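Local coordinates for putative phosphonate binding protein for ABC transporter (Prochlorococcus marinus str. MIT 9301, PDB 5LQ8) that probably serves as the solute-binding protein of an ABC transporter, binding inorganic phosphite strongly and methylphosphonate and phosphate only very weakly, at residues 10-15 with 41-46; 126-131 with 201-206; 130-135 with 261-266. One frame throughout, in Å; residues are numbered along the deposited sequence.

How the contacts relate
Contact 1 comes first along the chain. It brings the loop after strand 5-10 beside the loop after strand 37-40 and so closes a loop built mainly of helix 16-34. Contacts 2 and 3 start later, from overlapping segments of helix 127-139 that share R130 and L131. Contact 2 closes at 201-206, the loop leading into strand 207-210. Contact 3 closes the longer loop, at helix 261-269. Contacts 1 and 2 meet at one methylphosphonate, and D13 OD2 reaches Y206 OH. Contact 3 adjoins contact 2, with centres about 7 Å apart; T127 O probably accepts from M132 N, and V204 packs on I263.

Contact 1 (10-15 with 41-46); sequences AIPDQN and IPVINY. With GB (methylphosphonic acid ester group), chain B.
I11 lies over one face of the Y46 ring. Its CB sits 4.0 Å from the ring centroid and only 5° off the ring normal, a CH-pi contact. The two branches of I11 spread from there. CG2 stays over the CD1 side of the ring, while CD1 reaches forward to 3.4 Å from Y46 CE1. I11 CD1 also comes within 3.2 Å of the methyl C1 of the ligand. CG1 stands between the backbone N and the carbonyl carbon (chi1 52°), which turns the longer branch toward the ligand.

P12 makes the second apolar patch. Its CG rests 3.6 Å from N45 CA, and its CD touches both V43 CG2 and Y46 CD2. P12 is also the centre of an inverse gamma turn, closed by a weak bond from D13 N to I11 O.

Both segments are loops that follow parallel neighbouring strands, 5-10 and 37-40, and each leads into a helix. N45 is the N-cap of helix 46-54, and its OD1 accepts from A48 N. Loops at strand ends form the ligand cleft in periplasmic binding proteins, and here they meet methylphosphonate.

The polar contacts are few. Y46 OH donates a very short bond of 2.5 Å to ligand O3, which lies near the ring plane at its edge. D13 CB touches Y46 OH, but its carboxylate leads away, where OD2 bonds Y206 OH. At the far end one water accepts from A10 N at 2.9 Å and donates to I41 O.

Contact 2 (126-131 with 201-206); sequences STSGRL and PEYVDY. With GB (methylphosphonic acid ester group), chain B.
T127 and S128 face Y203 and D205 where the first turn of helix 127-139 meets the ligand. This is the tight part. T127 OG1 and D205 OD1 come to 3.4 Å as their side chains slide past each other in opposite directions. D205 holds CG anti to its N (chi1 -161°), bringing the carboxylate to the ligand and T127. D205 OD2 lies 2.5 Å from ligand O2, close enough that one acid group probably carries a proton. G65 N bonds D205 OD1. Y203 OH abuts S128 CB and bonds S92 OG.

T127 N points almost straight at ligand O1 (N-H...O 173°), and T127 OG1 donates to the same oxygen. S128 grips O2 likewise, through N and OG. S126 OG donates to O3 and accepts from G129 N, capping the helix. The helix dipole probably favours the anion here.

The packing elsewhere is looser. T127 CG2 is 4.1 Å from Y203 CE1, and P201 and E202 reach the exposed surface. V204 points its CB away from 126-131, and its buried O has no partner.

H158 NE2 of helix 158-167 also bonds the ligand. Helix 261-269 packs I263 on T127 and V204, and 201-206 links strands 194-199 and 207-210.

Contact 3 (130-135 with 261-266); sequences RLMPEY and KNIEEI. With GB (methylphosphonic acid ester group), chain C.
Helices 130-135 and 261-266 cross at 68°, their axes 10.8 Å apart at closest approach. I266 is the centre of the packing. Its CD1 sits over one face of the Y135 ring, 4.0 Å from the centroid and 3° off the normal, a CH-pi contact. Its CG2 fills the angle between Y135 CD1 and L131 CG. Y135 CG is anti to the backbone N (chi1 175°), which swings the ring out so that I266 crosses its face at about a right angle.

M132 is bent at chi2 and chi3, and the bends bring SD against the CD1 ends of both isoleucines. SD lies 3.7 Å from I266 CD1 and 3.9 Å from I263 CD1. L131 CD2 completes the patch against I263 CG2. This is apolar helix-helix packing. It joins helix 127-139, whose N-terminal end holds the phosphonate of the cleft, to helix 261-269 near the C terminus.

Y135 OH donates to O3 of a second methylphosphonate at 2.6 Å, at the ring edge. K269 NZ also bonds this ligand. A water donates to both Y135 OH and N262 OD1, bridging the helices. The R130-E134 salt bridge stays within its own helix.

Helix 127-139 is kinked at P133, which rests on F121 of strand 119-121 and on S92 and F94 of strand 92-97. Helix 261-269 packs E264 on V69 and L73 of helix 65-74.

Contact 1 (10-15 with 41-46)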
loop_
_atom_site.group_PDB
_atom_site.type_symbol
_atom_site.label_atom_id
_atom_site.label_comp_id
_atom_site.label_asym_id
_atom_site.label_seq_id
_atom_site.Cartn_x
_atom_site.Cartn_y
_atom_site.Cartn_z
ATOM N N ALA A 10 -4.757 -8.277 3.663
ATOM C CA ALA A 10 -4.364 -7.006 3.099
ATOM C C ALA A 10 -3.557 -6.181 4.092
ATOM O O ALA A 10 -3.826 -6.171 5.320
ATOM C CB ALA A 10 -5.564 -6.240 2.644
ATOM N N ILE A 11 -2.554 -5.473 3.605
ATOM C CA ILE A 11 -1.876 -4.512 4.451
ATOM C C ILE A 11 -2.885 -3.453 4.904
ATOM O O ILE A 11 -3.732 -3.019 4.127
ATOM C CB ILE A 11 -0.657 -3.842 3.790
ATOM C CG1 ILE A 11 -1.002 -3.237 2.418
ATOM C CG2 ILE A 11 0.470 -4.872 3.742
ATOM C CD1 ILE A 11 -0.083 -2.125 2.101
ATOM N N PRO A 12 -2.811 -3.053 6.179
ATOM C CA PRO A 12 -3.787 -2.070 6.685
ATOM C C PRO A 12 -3.333 -0.634 6.400
ATOM O O PRO A 12 -2.871 0.107 7.280
ATOM C CB PRO A 12 -3.825 -2.381 8.176
ATOM C CG PRO A 12 -2.467 -2.866 8.493
ATOM C CD PRO A 12 -2.049 -3.687 7.270
ATOM N N ASP A 13 -3.456 -0.265 5.125
ATOM C CA ASP A 13 -2.948 1.008 4.619
ATOM C C ASP A 13 -3.896 2.188 4.730
ATOM O O ASP A 13 -3.527 3.343 4.436
ATOM C CB ASP A 13 -2.519 0.808 3.150
ATOM C CG ASP A 13 -3.691 0.609 2.171
ATOM O OD1 ASP A 13 -4.746 0.103 2.568
ATOM O OD2 ASP A 13 -3.548 0.931 0.985
ATOM N N GLN A 14 -5.115 1.853 5.111
ATOM C CA GLN A 14 -6.240 2.767 5.228
ATOM C C GLN A 14 -7.012 2.364 6.481
ATOM O O GLN A 14 -6.779 1.310 7.035
ATOM C CB GLN A 14 -7.142 2.684 3.977
ATOM C CG GLN A 14 -6.500 3.353 2.791
ATOM C CD GLN A 14 -7.354 3.176 1.567
ATOM O OE1 GLN A 14 -7.235 2.178 0.877
ATOM N NE2 GLN A 14 -8.184 4.130 1.298
ATOM N N ASN A 15 -7.945 3.199 6.907
ATOM C CA ASN A 15 -8.819 2.867 8.022
ATOM C C ASN A 15 -9.570 1.566 7.792
ATOM O O ASN A 15 -9.903 1.198 6.656
ATOM C CB ASN A 15 -9.829 3.994 8.293
ATOM C CG ASN A 15 -9.187 5.256 8.770
ATOM O OD1 ASN A 15 -8.132 5.232 9.451
ATOM N ND2 ASN A 15 -9.815 6.392 8.424
ATOM N N ILE A 41 -9.562 -11.744 6.457
ATOM C CA ILE A 41 -8.981 -11.846 7.820
ATOM C C ILE A 41 -8.126 -10.611 8.093
ATOM O O ILE A 41 -6.988 -10.545 7.650
ATOM C CB ILE A 41 -8.084 -13.086 8.035
ATOM C CG1 ILE A 41 -8.746 -14.392 7.604
ATOM C CG2 ILE A 41 -7.629 -13.180 9.513
ATOM C CD1 ILE A 41 -10.061 -14.679 8.264
ATOM N N PRO A 42 -8.638 -9.620 8.837
ATOM C CA PRO A 42 -7.878 -8.413 9.104
ATOM C C PRO A 42 -6.647 -8.661 9.977
ATOM O O PRO A 42 -6.587 -9.644 10.688
ATOM C CB PRO A 42 -8.906 -7.483 9.801
ATOM C CG PRO A 42 -10.228 -8.067 9.505
ATOM C CD PRO A 42 -10.004 -9.526 9.397
ATOM N N VAL A 43 -5.663 -7.789 9.836
ATOM C CA VAL A 43 -4.426 -7.792 10.655
ATOM C C VAL A 43 -4.198 -6.429 11.290
ATOM O O VAL A 43 -4.703 -5.388 10.839
ATOM C CB VAL A 43 -3.167 -8.216 9.843
ATOM C CG1 VAL A 43 -3.378 -9.632 9.326
ATOM C CG2 VAL A 43 -2.905 -7.181 8.720
ATOM N N ILE A 44 -3.386 -6.410 12.331
ATOM C CA ILE A 44 -3.156 -5.137 13.061
ATOM C C ILE A 44 -2.157 -4.168 12.423
ATOM O O ILE A 44 -2.228 -2.956 12.636
ATOM C CB ILE A 44 -2.754 -5.368 14.551
ATOM C CG1 ILE A 44 -1.417 -6.090 14.633
ATOM C CG2 ILE A 44 -3.879 -6.062 15.328
ATOM C CD1 ILE A 44 -0.824 -6.024 16.023
ATOM N N ASN A 45 -1.214 -4.693 11.645
ATOM C CA ASN A 45 -0.185 -3.831 11.048
ATOM C C ASN A 45 0.455 -4.536 9.828
ATOM O O ASN A 45 0.051 -5.643 9.479
ATOM C CB ASN A 45 0.862 -3.400 12.093
ATOM C CG ASN A 45 1.605 -4.568 12.703
ATOM O OD1 ASN A 45 1.873 -5.573 12.057
ATOM N ND2 ASN A 45 1.959 -4.429 13.961
ATOM N N TYR A 46 1.369 -3.846 9.152
ATOM C CA TYR A 46 1.962 -4.402 7.921
ATOM C C TYR A 46 2.775 -5.649 8.180
ATOM O O TYR A 46 2.707 -6.595 7.405
ATOM C CB TYR A 46 2.860 -3.380 7.217
ATOM C CG TYR A 46 2.231 -2.294 6.404
ATOM C CD1 TYR A 46 2.722 -1.962 5.137
ATOM C CD2 TYR A 46 1.191 -1.539 6.875
ATOM C CE1 TYR A 46 2.170 -0.919 4.403
ATOM C CE2 TYR A 46 0.653 -0.504 6.126
ATOM C CZ TYR A 46 1.163 -0.179 4.891
ATOM O OH TYR A 46 0.701 0.873 4.072
HETATM P P1 GB B . 2.328 0.861 0.623
HETATM O O1 GB B . 3.501 -0.092 0.831
HETATM O O2 GB B . 2.651 1.932 -0.442
HETATM C C1 GB B . 1.116 -0.153 -0.043
HETATM O O3 GB B . 1.843 1.466 1.942
HETATM O O HOH W 1 -5.362 -8.706 6.422
#

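Contact 2 (126-131 with 201-206)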
loop_
_atom_site.group_PDB
_atom_site.type_symbol
_atom_site.label_atom_id
_atom_site.label_comp_id
_atom_site.label_asym_id
_atom_site.label_seq_id
_atom_site.Cartn_x
_atom_site.Cartn_y
_atom_site.Cartn_z
ATOM N N SER A 126 5.925 0.649 4.816
ATOM C CA SER A 126 5.181 1.231 3.659
ATOM C C SER A 126 6.125 1.653 2.574
ATOM O O SER A 126 7.162 2.231 2.833
ATOM C CB SER A 126 4.362 2.440 4.105
ATOM O OG SER A 126 3.728 3.036 2.980
ATOM N N THR A 127 5.735 1.338 1.340
ATOM C CA THR A 127 6.471 1.738 0.146
ATOM C C THR A 127 6.279 3.249 -0.132
ATOM O O THR A 127 7.223 4.034 -0.201
ATOM C CB THR A 127 5.968 0.947 -1.070
ATOM O OG1 THR A 127 5.790 -0.427 -0.730
ATOM C CG2 THR A 127 6.957 1.012 -2.235
ATOM N N SER A 128 5.014 3.614 -0.253
ATOM C CA SER A 128 4.596 4.980 -0.577
ATOM C C SER A 128 4.584 5.953 0.593
ATOM O O SER A 128 4.644 7.156 0.390
ATOM C CB SER A 128 3.237 5.000 -1.295
ATOM O OG SER A 128 2.183 4.602 -0.415
ATOM N N GLY A 129 4.543 5.417 1.832
ATOM C CA GLY A 129 4.547 6.241 3.008
ATOM C C GLY A 129 5.841 6.215 3.832
ATOM O O GLY A 129 5.988 6.983 4.735
ATOM N N ARG A 130 6.808 5.397 3.434
ATOM C CA ARG A 130 8.106 5.358 4.133
ATOM C C ARG A 130 9.321 5.108 3.215
ATOM O O ARG A 130 10.223 5.925 3.194
ATOM C CB ARG A 130 8.080 4.337 5.252
ATOM C CG ARG A 130 9.287 4.413 6.193
ATOM C CD ARG A 130 10.496 3.591 5.703
ATOM N NE ARG A 130 11.677 3.880 6.532
ATOM C CZ ARG A 130 11.919 3.374 7.754
ATOM N NH1 ARG A 130 11.099 2.494 8.285
ATOM N NH2 ARG A 130 13.009 3.761 8.446
ATOM N N LEU A 131 9.315 4.015 2.488
ATOM C CA LEU A 131 10.534 3.600 1.815
ATOM C C LEU A 131 10.917 4.632 0.771
ATOM O O LEU A 131 12.073 5.126 0.744
ATOM C CB LEU A 131 10.352 2.228 1.147
ATOM C CG LEU A 131 11.634 1.708 0.485
ATOM C CD1 LEU A 131 12.661 1.241 1.527
ATOM C CD2 LEU A 131 11.336 0.565 -0.459
ATOM N N PRO A 201 8.861 11.198 -7.971
ATOM C CA PRO A 201 8.907 10.364 -9.165
ATOM C C PRO A 201 8.093 9.082 -8.960
ATOM O O PRO A 201 7.722 8.745 -7.829
ATOM C CB PRO A 201 10.397 10.005 -9.296
ATOM C CG PRO A 201 11.140 11.062 -8.566
ATOM C CD PRO A 201 10.208 11.536 -7.469
ATOM N N GLU A 202 7.862 8.383 -10.065
ATOM C CA GLU A 202 7.161 7.068 -10.072
ATOM C C GLU A 202 8.005 5.854 -9.621
ATOM O O GLU A 202 9.213 5.807 -9.796
ATOM C CB GLU A 202 6.617 6.750 -11.461
ATOM C CG GLU A 202 5.643 7.789 -12.013
ATOM C CD GLU A 202 5.491 7.781 -13.536
ATOM O OE1 GLU A 202 6.143 6.985 -14.248
ATOM O OE2 GLU A 202 4.695 8.598 -14.045
ATOM N N TYR A 203 7.308 4.857 -9.066
ATOM C CA TYR A 203 7.883 3.586 -8.687
ATOM C C TYR A 203 6.735 2.547 -8.715
ATOM O O TYR A 203 5.582 2.934 -8.965
ATOM C CB TYR A 203 8.544 3.722 -7.292
ATOM C CG TYR A 203 7.599 4.325 -6.283
ATOM C CD1 TYR A 203 6.699 3.525 -5.614
ATOM C CD2 TYR A 203 7.605 5.680 -6.007
ATOM C CE1 TYR A 203 5.806 4.063 -4.741
ATOM C CE2 TYR A 203 6.699 6.263 -5.123
ATOM C CZ TYR A 203 5.801 5.422 -4.459
ATOM O OH TYR A 203 4.893 5.947 -3.550
ATOM N N VAL A 204 7.045 1.267 -8.536
ATOM C CA VAL A 204 6.011 0.208 -8.516
ATOM C C VAL A 204 5.508 0.029 -7.085
ATOM O O VAL A 204 6.282 0.148 -6.112
ATOM C CB VAL A 204 6.548 -1.156 -9.023
ATOM C CG1 VAL A 204 7.566 -1.773 -8.090
ATOM C CG2 VAL A 204 5.427 -2.148 -9.277
ATOM N N ASP A 205 4.251 -0.344 -6.939
ATOM C CA ASP A 205 3.729 -0.547 -5.565
ATOM C C ASP A 205 2.840 -1.783 -5.347
ATOM O O ASP A 205 3.336 -2.943 -5.235
ATOM C CB ASP A 205 3.102 0.765 -5.052
ATOM C CG ASP A 205 2.969 0.798 -3.512
ATOM O OD1 ASP A 205 3.178 -0.251 -2.885
ATOM O OD2 ASP A 205 2.672 1.870 -2.947
ATOM N N TYR A 206 1.534 -1.564 -5.284
ATOM C CA TYR A 206 0.635 -2.616 -4.780
ATOM C C TYR A 206 0.570 -3.834 -5.704
ATOM O O TYR A 206 0.649 -3.721 -6.920
ATOM C CB TYR A 206 -0.768 -2.124 -4.536
ATOM C CG TYR A 206 -0.917 -1.115 -3.427
ATOM C CD1 TYR A 206 -1.510 -1.486 -2.229
ATOM C CD2 TYR A 206 -0.562 0.225 -3.593
ATOM C CE1 TYR A 206 -1.676 -0.555 -1.222
ATOM C CE2 TYR A 206 -0.735 1.155 -2.581
ATOM C CZ TYR A 206 -1.304 0.756 -1.397
ATOM O OH TYR A 206 -1.470 1.629 -0.352
HETATM P P1 GB B . 2.328 0.861 0.623
HETATM O O1 GB B . 3.501 -0.092 0.831
HETATM O O2 GB B . 2.651 1.932 -0.442
HETATM C C1 GB B . 1.116 -0.153 -0.043
HETATM O O3 GB B . 1.843 1.466 1.942
#

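Contact 3 (130-135 with 261-266)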
loop_
_atom_site.group_PDB
_atom_site.type_symbol
_atom_site.label_atom_id
_atom_site.label_comp_id
_atom_site.label_asym_id
_atom_site.label_seq_id
_atom_site.Cartn_x
_atom_site.Cartn_y
_atom_site.Cartn_z
ATOM N N ARG A 130 6.808 5.397 3.434
ATOM C CA ARG A 130 8.106 5.358 4.133
ATOM C C ARG A 130 9.321 5.108 3.215
ATOM O O ARG A 130 10.223 5.925 3.194
ATOM C CB ARG A 130 8.080 4.337 5.252
ATOM C CG ARG A 130 9.287 4.413 6.193
ATOM C CD ARG A 130 10.496 3.591 5.703
ATOM N NE ARG A 130 11.677 3.880 6.532
ATOM C CZ ARG A 130 11.919 3.374 7.754
ATOM N NH1 ARG A 130 11.099 2.494 8.285
ATOM N NH2 ARG A 130 13.009 3.761 8.446
ATOM N N LEU A 131 9.315 4.015 2.488
ATOM C CA LEU A 131 10.534 3.600 1.815
ATOM C C LEU A 131 10.917 4.632 0.771
ATOM O O LEU A 131 12.073 5.126 0.744
ATOM C CB LEU A 131 10.352 2.228 1.147
ATOM C CG LEU A 131 11.634 1.708 0.485
ATOM C CD1 LEU A 131 12.661 1.241 1.527
ATOM C CD2 LEU A 131 11.336 0.565 -0.459
ATOM N N MET A 132 9.987 4.881 -0.142
ATOM C CA MET A 132 10.270 5.789 -1.222
ATOM C C MET A 132 10.458 7.229 -0.710
ATOM O O MET A 132 11.417 7.858 -1.066
ATOM C CB MET A 132 9.263 5.641 -2.375
ATOM C CG MET A 132 9.333 4.279 -3.067
ATOM S SD MET A 132 10.996 3.719 -3.531
ATOM C CE MET A 132 11.318 4.958 -4.786
ATOM N N PRO A 133 9.577 7.723 0.187
ATOM C CA PRO A 133 9.856 9.030 0.792
ATOM C C PRO A 133 11.232 9.199 1.422
ATOM O O PRO A 133 11.916 10.221 1.172
ATOM C CB PRO A 133 8.724 9.172 1.815
ATOM C CG PRO A 133 7.581 8.470 1.124
ATOM C CD PRO A 133 8.228 7.243 0.540
ATOM N N GLU A 134 11.659 8.189 2.176
ATOM C CA GLU A 134 13.001 8.227 2.830
ATOM C C GLU A 134 14.129 8.211 1.763
ATOM O O GLU A 134 15.118 8.941 1.878
ATOM C CB GLU A 134 13.158 7.124 3.850
ATOM C CG GLU A 134 14.495 7.227 4.588
ATOM C CD GLU A 134 14.666 6.388 5.840
ATOM O OE1 GLU A 134 13.845 5.516 6.112
ATOM O OE2 GLU A 134 15.687 6.606 6.521
ATOM N N TYR A 135 13.923 7.428 0.713
ATOM C CA TYR A 135 14.880 7.333 -0.399
ATOM C C TYR A 135 15.092 8.691 -1.011
ATOM O O TYR A 135 16.216 9.122 -1.226
ATOM C CB TYR A 135 14.413 6.326 -1.451
ATOM C CG TYR A 135 15.256 6.248 -2.688
ATOM C CD1 TYR A 135 16.480 5.556 -2.653
ATOM C CD2 TYR A 135 14.813 6.760 -3.897
ATOM C CE1 TYR A 135 17.234 5.430 -3.802
ATOM C CE2 TYR A 135 15.575 6.633 -5.039
ATOM C CZ TYR A 135 16.779 5.950 -4.966
ATOM O OH TYR A 135 17.555 5.798 -6.080
ATOM N N LYS A 261 12.320 -5.387 -8.521
ATOM C CA LYS A 261 13.785 -5.383 -8.288
ATOM C C LYS A 261 14.274 -4.068 -7.674
ATOM O O LYS A 261 15.074 -4.056 -6.753
ATOM C CB LYS A 261 14.505 -5.599 -9.639
ATOM C CG LYS A 261 16.027 -5.629 -9.618
ATOM C CD LYS A 261 16.534 -5.595 -11.084
ATOM C CE LYS A 261 18.055 -5.582 -11.218
ATOM N NZ LYS A 261 18.654 -4.255 -10.970
ATOM N N ASN A 262 13.756 -2.947 -8.185
ATOM C CA ASN A 262 14.129 -1.602 -7.669
ATOM C C ASN A 262 13.657 -1.382 -6.221
ATOM O O ASN A 262 14.387 -0.886 -5.400
ATOM C CB ASN A 262 13.542 -0.529 -8.590
ATOM C CG ASN A 262 13.883 0.850 -8.174
ATOM O OD1 ASN A 262 15.056 1.279 -8.200
ATOM N ND2 ASN A 262 12.863 1.578 -7.750
ATOM N N ILE A 263 12.447 -1.827 -5.920
ATOM C CA ILE A 263 11.968 -1.751 -4.539
ATOM C C ILE A 263 12.851 -2.599 -3.617
ATOM O O ILE A 263 13.228 -2.125 -2.543
ATOM C CB ILE A 263 10.476 -2.168 -4.443
ATOM C CG1 ILE A 263 9.576 -1.183 -5.200
ATOM C CG2 ILE A 263 10.029 -2.312 -2.979
ATOM C CD1 ILE A 263 9.640 0.256 -4.835
ATOM N N GLU A 264 13.186 -3.811 -4.066
ATOM C CA GLU A 264 14.017 -4.712 -3.254
ATOM C C GLU A 264 15.352 -4.051 -3.021
ATOM O O GLU A 264 15.829 -4.024 -1.906
ATOM C CB GLU A 264 14.187 -6.097 -3.881
ATOM C CG GLU A 264 14.934 -7.071 -2.972
ATOM C CD GLU A 264 14.904 -8.500 -3.408
ATOM O OE1 GLU A 264 14.372 -8.819 -4.503
ATOM O OE2 GLU A 264 15.453 -9.290 -2.602
ATOM N N GLU A 265 15.944 -3.516 -4.072
ATOM C CA GLU A 265 17.297 -2.852 -3.931
ATOM C C GLU A 265 17.310 -1.616 -3.018
ATOM O O GLU A 265 18.195 -1.418 -2.212
ATOM C CB GLU A 265 17.799 -2.451 -5.321
ATOM C CG GLU A 265 18.121 -3.719 -6.138
ATOM C CD GLU A 265 18.419 -3.433 -7.594
ATOM O OE1 GLU A 265 18.204 -2.287 -8.030
ATOM O OE2 GLU A 265 18.897 -4.347 -8.292
ATOM N N ILE A 266 16.279 -0.800 -3.134
ATOM C CA ILE A 266 16.106 0.327 -2.225
ATOM C C ILE A 266 15.871 -0.142 -0.803
ATOM O O ILE A 266 16.467 0.372 0.118
ATOM C CB ILE A 266 14.995 1.274 -2.733
ATOM C CG1 ILE A 266 15.435 1.926 -4.078
ATOM C CG2 ILE A 266 14.735 2.383 -1.721
ATOM C CD1 ILE A 266 14.310 2.653 -4.777
HETATM P P1 GB C . 21.215 5.306 -5.775
HETATM O O1 GB C . 22.176 4.171 -5.964
HETATM O O2 GB C . 20.880 5.549 -4.316
HETATM C C1 GB C . 22.173 6.711 -6.441
HETATM O O3 GB C . 19.963 5.127 -6.597
HETATM O O HOH W 2 15.910 4.202 -8.152
#